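Local coordinates for protein tannase (Fusobacterium nucleatum subsp. nucleatum ATCC 25586, PDB 6YQ4) that hydrolyses gallotannins, detoxifying them, probably as a serine hydrolase of the alpha/beta-hydrolase type, and binds a magnesium ion, at residues Pro41-Lys44 against Asp45-Asn48; Tyr52-Glu55 against Glu56-Asn59; Tyr147-Asp150 against Glu151-Pro154; Gly179-Gln182 against Asp183-Pro186. All blocks are in the same frame, centred on the assembly; numbering follows the deposited sequence.

Contact 1. Residues Pro41-Lys44 against Asp45-Asn48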
# COMPACT_ATOMS: atom_id res chain seq x y z
N PRO A 41 6.65 7.68 23.39
CA PRO A 41 6.91 6.58 22.46
C PRO A 41 7.03 5.24 23.17
O PRO A 41 7.50 5.15 24.31
CB PRO A 41 8.24 6.98 21.80
CG PRO A 41 8.90 7.89 22.80
CD PRO A 41 7.78 8.63 23.48
N ILE A 42 6.60 4.19 22.48
CA ILE A 42 6.72 2.84 23.02
C ILE A 42 7.95 2.16 22.41
O ILE A 42 8.60 1.34 23.08
CB ILE A 42 5.43 2.02 22.79
CG1 ILE A 42 5.60 0.57 23.25
CG2 ILE A 42 4.97 2.08 21.35
CD1 ILE A 42 6.02 0.40 24.71
N ASP A 43 8.32 2.52 21.18
CA ASP A 43 9.58 2.07 20.58
C ASP A 43 10.22 3.22 19.81
O ASP A 43 9.76 3.57 18.72
CB ASP A 43 9.39 0.87 19.65
CG ASP A 43 10.71 0.14 19.34
OD1 ASP A 43 11.73 0.83 19.13
OD2 ASP A 43 10.73 -1.12 19.32
N LYS A 44 11.31 3.78 20.34
CA LYS A 44 11.90 4.96 19.72
C LYS A 44 12.70 4.66 18.47
O LYS A 44 13.00 5.59 17.71
CB LYS A 44 12.81 5.69 20.71
CG LYS A 44 12.07 6.38 21.81
CD LYS A 44 13.01 7.20 22.64
CE LYS A 44 13.98 6.33 23.40
NZ LYS A 44 15.37 6.89 23.42
N ASP A 45 13.10 3.40 18.25
CA ASP A 45 13.84 3.08 17.03
C ASP A 45 12.96 3.21 15.80
O ASP A 45 13.46 3.47 14.70
CB ASP A 45 14.41 1.67 17.10
CG ASP A 45 15.30 1.46 18.28
OD1 ASP A 45 15.22 0.37 18.87
OD2 ASP A 45 16.09 2.38 18.62
N TYR A 46 11.65 3.01 15.97
CA TYR A 46 10.71 2.99 14.86
C TYR A 46 9.81 4.21 14.82
O TYR A 46 9.62 4.78 13.75
CB TYR A 46 9.88 1.70 14.91
CG TYR A 46 10.73 0.58 14.37
CD1 TYR A 46 10.95 0.48 13.01
CD2 TYR A 46 11.42 -0.30 15.22
CE1 TYR A 46 11.77 -0.48 12.48
CE2 TYR A 46 12.26 -1.29 14.70
CZ TYR A 46 12.43 -1.36 13.32
OH TYR A 46 13.22 -2.31 12.72
N GLN A 47 9.31 4.67 15.97
CA GLN A 47 8.48 5.86 16.01
C GLN A 47 9.33 7.12 16.01
O GLN A 47 9.20 7.96 16.91
CB GLN A 47 7.57 5.86 17.24
CG GLN A 47 6.66 4.64 17.37
CD GLN A 47 5.85 4.66 18.66
OE1 GLN A 47 6.40 4.52 19.75
NE2 GLN A 47 4.53 4.86 18.53
N ASN A 48 10.21 7.27 15.03
CA ASN A 48 10.89 8.53 14.77
C ASN A 48 10.82 8.84 13.28
O ASN A 48 10.47 7.99 12.47
CB ASN A 48 12.33 8.50 15.25
CG ASN A 48 13.20 7.59 14.42
OD1 ASN A 48 13.55 7.91 13.28
ND2 ASN A 48 13.55 6.43 14.99
O HOH W 1 13.39 -1.52 18.57
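An Asx turn at Asp-43, with Asp-45 as its backbone partner, sits in the loop that leads from strand 26-36 to strand 48-54. Asp-43 OD1 is met nearly head-on along its C-O bond by Asp-45 N, 3.0 Å away. The side chain of Asp-43 starts out opposite its own N (chi1 -163°), which brings the carboxylate beside the carbonyl carbon and within range of that amide; aspartate is short enough to make the turn. Asp-43 O accepts from Gln-47 N at 3.0 Å and, weakly, from Tyr-46 N. Gln-47, two residues past the Asx turn, answers with its side chain. The extended chain runs back so that Gln-47 OE1 takes two backbone donors, Ile-42 N at 2.8 Å in the carbonyl plane and Asp-43 N at 3.1 Å, tilted 32° from it. Gln-47 NE2 is bonded to Asp-138 OD2, so both ends of the buried amide are held and its rotation is fixed. Beyond it, Asn-48 ND2 reaches Lys-44 O at 2.9 Å, the acceptor lying in the amide plane. On the exposed flank Asp-43 OD1 and Asp-45 OD1 approach to 3.5 Å, a proximity that may raise the pKa of one of them; water 1 lies between the two carboxylates. An Asx turn followed by an inverse gamma turn centred on Gln-47 thus shapes the connection between antiparallel strands 26-36 and 48-54.

Contact 2. Residues Tyr52-Glu55 against Glu56-Asn59; sequences YIPE and EYFN
Phe-58 brings the CE2-CZ side of its ring against the CG2 branch of Ile-53, with CE2 3.6 Å from Ile-53 CG2. The two side chains cross at about a right angle, and a beta-branched residue suits the place because CG2 can serve two aromatics at once: the same methyl lies near the plane of the Tyr-57 ring, at its edge, 4.0 Å from Tyr-57 CD2. Pro-54 covers Tyr-57 from another direction, its CB above one face and offset toward the rim, while Pro-54 CD stands 3.8 Å from Tyr-57 CD2. Such close neighbours are brought together by a 3-10 turn that follows directly on strand 48-54 of the large mixed sheet. Tyr-57 N bonds to Pro-54 O at 3.2 Å and Phe-58 N to Glu-55 O at 3.1 Å, each donor standing well above the carbonyl plane, 53° and 54° out of it. Proline fits at the strand's end, where its ring replaces an N-H and packs at the same time. Glu-55 O does a second job, lying in the plane of the Phe-58 ring at its edge. The Glu-55 chain bends at chi2 (63°), bringing its carboxylate past that ring, with OE1 4.1 Å from Phe-58 CD2. Its main partner is Arg-30 of strand 26-36, which forms a salt bridge with OE1 and a cation-pi contact with Phe-58. Tyr-57 sends its hydroxyl to Gly-108 O.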
# COMPACT_ATOMS: atom_id res chain seq x y z
N TYR A 52 14.00 16.28 5.70
CA TYR A 52 15.01 16.85 4.83
C TYR A 52 14.45 18.09 4.13
O TYR A 52 13.36 18.03 3.55
CB TYR A 52 15.46 15.83 3.80
CG TYR A 52 15.94 14.55 4.42
CD1 TYR A 52 17.15 14.50 5.10
CD2 TYR A 52 15.18 13.39 4.35
CE1 TYR A 52 17.60 13.33 5.68
CE2 TYR A 52 15.62 12.22 4.92
CZ TYR A 52 16.83 12.20 5.58
OH TYR A 52 17.27 11.03 6.15
N ILE A 53 15.18 19.19 4.21
CA ILE A 53 14.71 20.44 3.61
C ILE A 53 15.79 20.98 2.66
O ILE A 53 16.96 21.08 3.06
CB ILE A 53 14.36 21.46 4.69
CG1 ILE A 53 13.45 20.82 5.74
CG2 ILE A 53 13.76 22.74 4.07
CD1 ILE A 53 12.88 21.83 6.71
N PRO A 54 15.44 21.35 1.43
CA PRO A 54 16.44 21.93 0.53
C PRO A 54 17.12 23.16 1.12
O PRO A 54 16.50 23.96 1.83
CB PRO A 54 15.64 22.27 -0.73
CG PRO A 54 14.50 21.29 -0.71
CD PRO A 54 14.14 21.14 0.75
N GLU A 55 18.42 23.29 0.82
CA GLU A 55 19.21 24.39 1.37
C GLU A 55 18.74 25.74 0.85
O GLU A 55 18.89 26.76 1.54
CB GLU A 55 20.69 24.14 1.04
CG GLU A 55 21.69 25.22 1.51
CD GLU A 55 21.77 25.39 3.02
OE1 GLU A 55 21.17 24.59 3.76
OE2 GLU A 55 22.44 26.35 3.48
N GLU A 56 18.17 25.77 -0.36
CA GLU A 56 17.61 27.01 -0.91
C GLU A 56 16.62 27.67 0.04
O GLU A 56 16.52 28.90 0.08
CB GLU A 56 16.91 26.72 -2.25
CG GLU A 56 17.85 26.51 -3.43
CD GLU A 56 18.47 25.11 -3.48
OE1 GLU A 56 19.20 24.84 -4.46
OE2 GLU A 56 18.24 24.29 -2.55
N TYR A 57 15.87 26.87 0.80
CA TYR A 57 14.78 27.36 1.64
C TYR A 57 15.26 28.03 2.92
O TYR A 57 14.42 28.47 3.73
CB TYR A 57 13.83 26.21 1.94
CG TYR A 57 13.13 25.68 0.70
CD1 TYR A 57 13.18 26.38 -0.50
CD2 TYR A 57 12.43 24.48 0.73
CE1 TYR A 57 12.55 25.90 -1.63
CE2 TYR A 57 11.80 24.00 -0.40
CZ TYR A 57 11.86 24.71 -1.57
OH TYR A 57 11.23 24.22 -2.69
N PHE A 58 16.58 28.11 3.12
CA PHE A 58 17.19 28.87 4.20
C PHE A 58 17.96 30.08 3.68
O PHE A 58 18.57 30.81 4.47
CB PHE A 58 18.11 27.96 5.03
CG PHE A 58 17.39 26.78 5.60
CD1 PHE A 58 16.77 26.85 6.84
CD2 PHE A 58 17.30 25.59 4.87
CE1 PHE A 58 16.09 25.77 7.35
CE2 PHE A 58 16.62 24.50 5.38
CZ PHE A 58 16.02 24.59 6.63
N ASN A 59 17.95 30.31 2.37
CA ASN A 59 18.62 31.45 1.76
C ASN A 59 17.66 32.26 0.90
O ASN A 59 18.12 33.00 0.02
CB ASN A 59 19.82 30.99 0.92
CG ASN A 59 20.73 30.03 1.67
OD1 ASN A 59 20.29 29.00 2.18
ND2 ASN A 59 22.02 30.35 1.71

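Contact 3. Residues Tyr147-Asp150 against Glu151-Pro154. With MG (magnesium ion), chain E.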
# COMPACT_ATOMS: atom_id res chain seq x y z
N TYR A 147 1.71 18.98 11.25
CA TYR A 147 0.77 20.10 11.37
C TYR A 147 1.11 20.98 12.56
O TYR A 147 1.10 22.21 12.45
CB TYR A 147 -0.67 19.59 11.49
CG TYR A 147 -1.31 19.29 10.15
CD1 TYR A 147 -1.62 20.32 9.26
CD2 TYR A 147 -1.58 17.98 9.76
CE1 TYR A 147 -2.20 20.05 8.02
CE2 TYR A 147 -2.16 17.70 8.52
CZ TYR A 147 -2.46 18.73 7.66
OH TYR A 147 -3.03 18.44 6.44
N LEU A 148 1.41 20.37 13.71
CA LEU A 148 1.76 21.13 14.91
C LEU A 148 2.93 22.07 14.68
O LEU A 148 2.98 23.16 15.26
CB LEU A 148 2.07 20.16 16.06
CG LEU A 148 2.29 20.83 17.42
CD1 LEU A 148 1.29 20.37 18.46
CD2 LEU A 148 3.69 20.56 17.91
N ASN A 149 3.88 21.68 13.83
CA ASN A 149 5.08 22.47 13.58
C ASN A 149 5.05 23.18 12.25
O ASN A 149 6.11 23.60 11.78
CB ASN A 149 6.32 21.58 13.63
CG ASN A 149 6.61 21.06 14.99
OD1 ASN A 149 7.07 21.80 15.86
ND2 ASN A 149 6.35 19.79 15.19
N ASP A 150 3.88 23.29 11.61
CA ASP A 150 3.83 23.89 10.28
C ASP A 150 4.35 25.32 10.29
O ASP A 150 5.11 25.72 9.40
CB ASP A 150 2.39 23.84 9.74
CG ASP A 150 2.31 24.15 8.25
OD1 ASP A 150 1.19 24.40 7.76
OD2 ASP A 150 3.36 24.13 7.58
N GLU A 151 3.98 26.10 11.32
CA GLU A 151 4.28 27.52 11.28
C GLU A 151 5.77 27.78 11.42
O GLU A 151 6.27 28.80 10.94
CB GLU A 151 3.50 28.25 12.37
CG GLU A 151 2.00 28.25 12.10
CD GLU A 151 1.19 28.94 13.19
OE1 GLU A 151 1.78 29.35 14.21
OE2 GLU A 151 -0.05 29.08 13.00
N VAL A 152 6.51 26.87 12.04
CA VAL A 152 7.93 27.08 12.20
C VAL A 152 8.76 26.24 11.22
O VAL A 152 9.93 26.57 10.98
CB VAL A 152 8.34 26.81 13.67
CG1 VAL A 152 8.16 25.33 14.02
CG2 VAL A 152 9.75 27.30 13.94
N MET A 153 8.18 25.21 10.63
CA MET A 153 8.91 24.35 9.70
C MET A 153 8.68 24.80 8.26
O MET A 153 7.54 25.12 7.89
CB MET A 153 8.48 22.89 9.85
CG MET A 153 9.18 21.90 8.89
SD MET A 153 8.69 20.16 9.12
CE MET A 153 8.70 20.10 10.92
N PRO A 154 9.73 24.86 7.44
CA PRO A 154 9.53 25.19 6.03
C PRO A 154 8.58 24.22 5.35
O PRO A 154 8.45 23.05 5.75
CB PRO A 154 10.95 25.11 5.44
CG PRO A 154 11.85 25.43 6.60
CD PRO A 154 11.15 24.85 7.82
MG MG E . 5.45 25.21 6.96
O HOH W 2 5.93 22.60 6.91
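Asn-149 and Met-153 form the tight side of this turn, which closes just after helix 134-148. Met-153 N gives a hydrogen bond to Asn-149 O at 2.9 Å, arriving nearly along the C=O axis, and Met-153 CB presses on the same oxygen at 3.1 Å. The long, flexible methionine bends at chi3 (-43°) and lays its CE methyl on Asn-149 CB, 3.9 Å away. Asparagine suits the buried start because its amide works at both ends: OD1 accepts from Phe-10 N, while ND2 bonds to Leu-8 O and Tyr-145 O. On the other side the packing thins out: Val-152 still sets CG1 3.5 Å from Asn-149 O, but Glu-151 is exposed, and past CB its extended chain adds little to the contact. The magnesium ion sits at the mouth of the turn, beyond the carbonyls of Asp-150 and Met-153. Asp-150 chelates it twice, through O at 2.5 Å and OD2 at 2.4 Å, its side chain lying beside its own carbonyl carbon (chi1 -167°) so that both oxygens face the metal. Met-153 O adds a ligand at 2.3 Å, and Gly-155 O also binds the ion. Water 2 donates to Asp-150 OD2 and Pro-154 O. Four protein oxygens, one carboxylate and three carbonyl, form a hard-donor set suited to a hard cation such as magnesium, which joins the two halves of the turn.

Contact 4. Residues Gly179-Gln182 against Asp183-Pro186; sequences GNSQ and DYLP
Leu-185 N donates to Gln-182 O at 3.1 Å, and two residues earlier Asp-183 N reaches the hydroxyl of Ser-181 at 3.3 Å from OG. The second bond makes an ST turn, placed where the loop after helix 167-177 gives way to helix 185-191 in this alpha/beta-hydrolase domain. Serine fits because a short hydroxyl side chain can fold back on the amide two residues ahead; chi1 of 156° carries OG round beside the carbonyl carbon to meet it. The Gln-182 carbonyl is approached from above its plane, with Leu-185 N 61° out of it, in keeping with the i to i+3 bond of a 3-10 turn. Asp-183 keeps its CG close to the serine, 3.4 Å from Ser-181 OG, but directs OD2 to its main partner, Tyr-426 OH. Tyr-184 is buried and turns one edge of its ring to Ser-181, whose O lies in the ring plane, 3.6 Å from CD2. The phenol is anchored by Met-420 O, and Lys-140 of helix 134-148 makes a cation-pi contact with the ring. Toward the surface the contact passes to carbon-oxygen packing. Pro-186, having no N-H to offer, can occupy the first turn of the helix and sets its CD 3.4 Å from Gln-182 O. The bent Gln-182 side chain crosses that of Leu-185 obliquely, bringing OE1 to 3.2 Å from Leu-185 CD1.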
# COMPACT_ATOMS: atom_id res chain seq x y z
N GLY A 179 -8.77 10.19 7.32
CA GLY A 179 -8.33 11.40 7.98
C GLY A 179 -9.24 11.85 9.11
O GLY A 179 -10.42 12.16 8.90
N ASN A 180 -8.70 11.83 10.33
CA ASN A 180 -9.36 12.32 11.54
C ASN A 180 -10.48 11.41 12.01
O ASN A 180 -11.25 11.81 12.89
CB ASN A 180 -9.88 13.74 11.36
CG ASN A 180 -8.82 14.66 10.86
OD1 ASN A 180 -7.76 14.77 11.47
ND2 ASN A 180 -9.05 15.28 9.73
N SER A 181 -10.58 10.20 11.50
CA SER A 181 -11.56 9.27 12.03
C SER A 181 -11.30 9.07 13.52
O SER A 181 -10.15 8.97 13.97
CB SER A 181 -11.50 7.93 11.30
OG SER A 181 -12.01 6.91 12.15
N GLN A 182 -12.39 9.03 14.29
CA GLN A 182 -12.28 8.95 15.74
C GLN A 182 -11.75 7.61 16.22
O GLN A 182 -11.23 7.52 17.34
CB GLN A 182 -13.64 9.23 16.37
CG GLN A 182 -14.27 10.53 15.92
CD GLN A 182 -14.23 11.59 16.99
OE1 GLN A 182 -13.33 12.43 17.03
NE2 GLN A 182 -15.23 11.57 17.88
N ASP A 183 -11.88 6.56 15.41
CA ASP A 183 -11.42 5.22 15.79
C ASP A 183 -9.97 5.19 16.24
O ASP A 183 -9.59 4.37 17.08
CB ASP A 183 -11.58 4.28 14.60
CG ASP A 183 -12.98 4.23 14.07
OD1 ASP A 183 -13.83 5.02 14.56
OD2 ASP A 183 -13.24 3.40 13.17
N TYR A 184 -9.13 6.06 15.67
CA TYR A 184 -7.71 6.04 15.92
C TYR A 184 -7.29 6.87 17.13
O TYR A 184 -6.18 6.67 17.65
CB TYR A 184 -6.99 6.53 14.66
CG TYR A 184 -7.34 5.74 13.43
CD1 TYR A 184 -6.65 4.60 13.10
CD2 TYR A 184 -8.38 6.15 12.60
CE1 TYR A 184 -6.97 3.87 11.97
CE2 TYR A 184 -8.71 5.42 11.47
CZ TYR A 184 -8.00 4.30 11.15
OH TYR A 184 -8.33 3.58 10.02
N LEU A 185 -8.15 7.78 17.59
CA LEU A 185 -7.78 8.70 18.66
C LEU A 185 -7.38 8.01 19.96
O LEU A 185 -6.35 8.40 20.54
CB LEU A 185 -8.91 9.71 18.91
CG LEU A 185 -9.60 10.36 17.72
CD1 LEU A 185 -10.52 11.46 18.24
CD2 LEU A 185 -8.59 10.93 16.73
N PRO A 186 -8.11 7.01 20.48
CA PRO A 186 -7.64 6.36 21.73
C PRO A 186 -6.23 5.79 21.62
O PRO A 186 -5.51 5.74 22.62
CB PRO A 186 -8.68 5.26 21.99
CG PRO A 186 -9.93 5.74 21.29
CD PRO A 186 -9.41 6.46 20.04

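Overall arrangement
Contacts 2 and 3 form one neighbourhood, their centres 15 Å apart: Ile-53 CD1 packs on Pro-154 CD at 3.6 Å, and the Ile-53 side chain lies about 8 Å from the magnesium ion. The metal-bound turn therefore backs onto the end of strand 48-54. Contact 1 stands at the opposite end of this strand, its centre about 27 Å from that of contact 2. Contact 4 comes within about 7 Å of contact 3, nearest atoms, without touching; helix 134-148 ends in contact 3 and packs against contact 4. Between these two in sequence run strand 160-163 and helix 167-177, whose junction has the pattern of a nucleophile elbow and probably carries the catalytic serine.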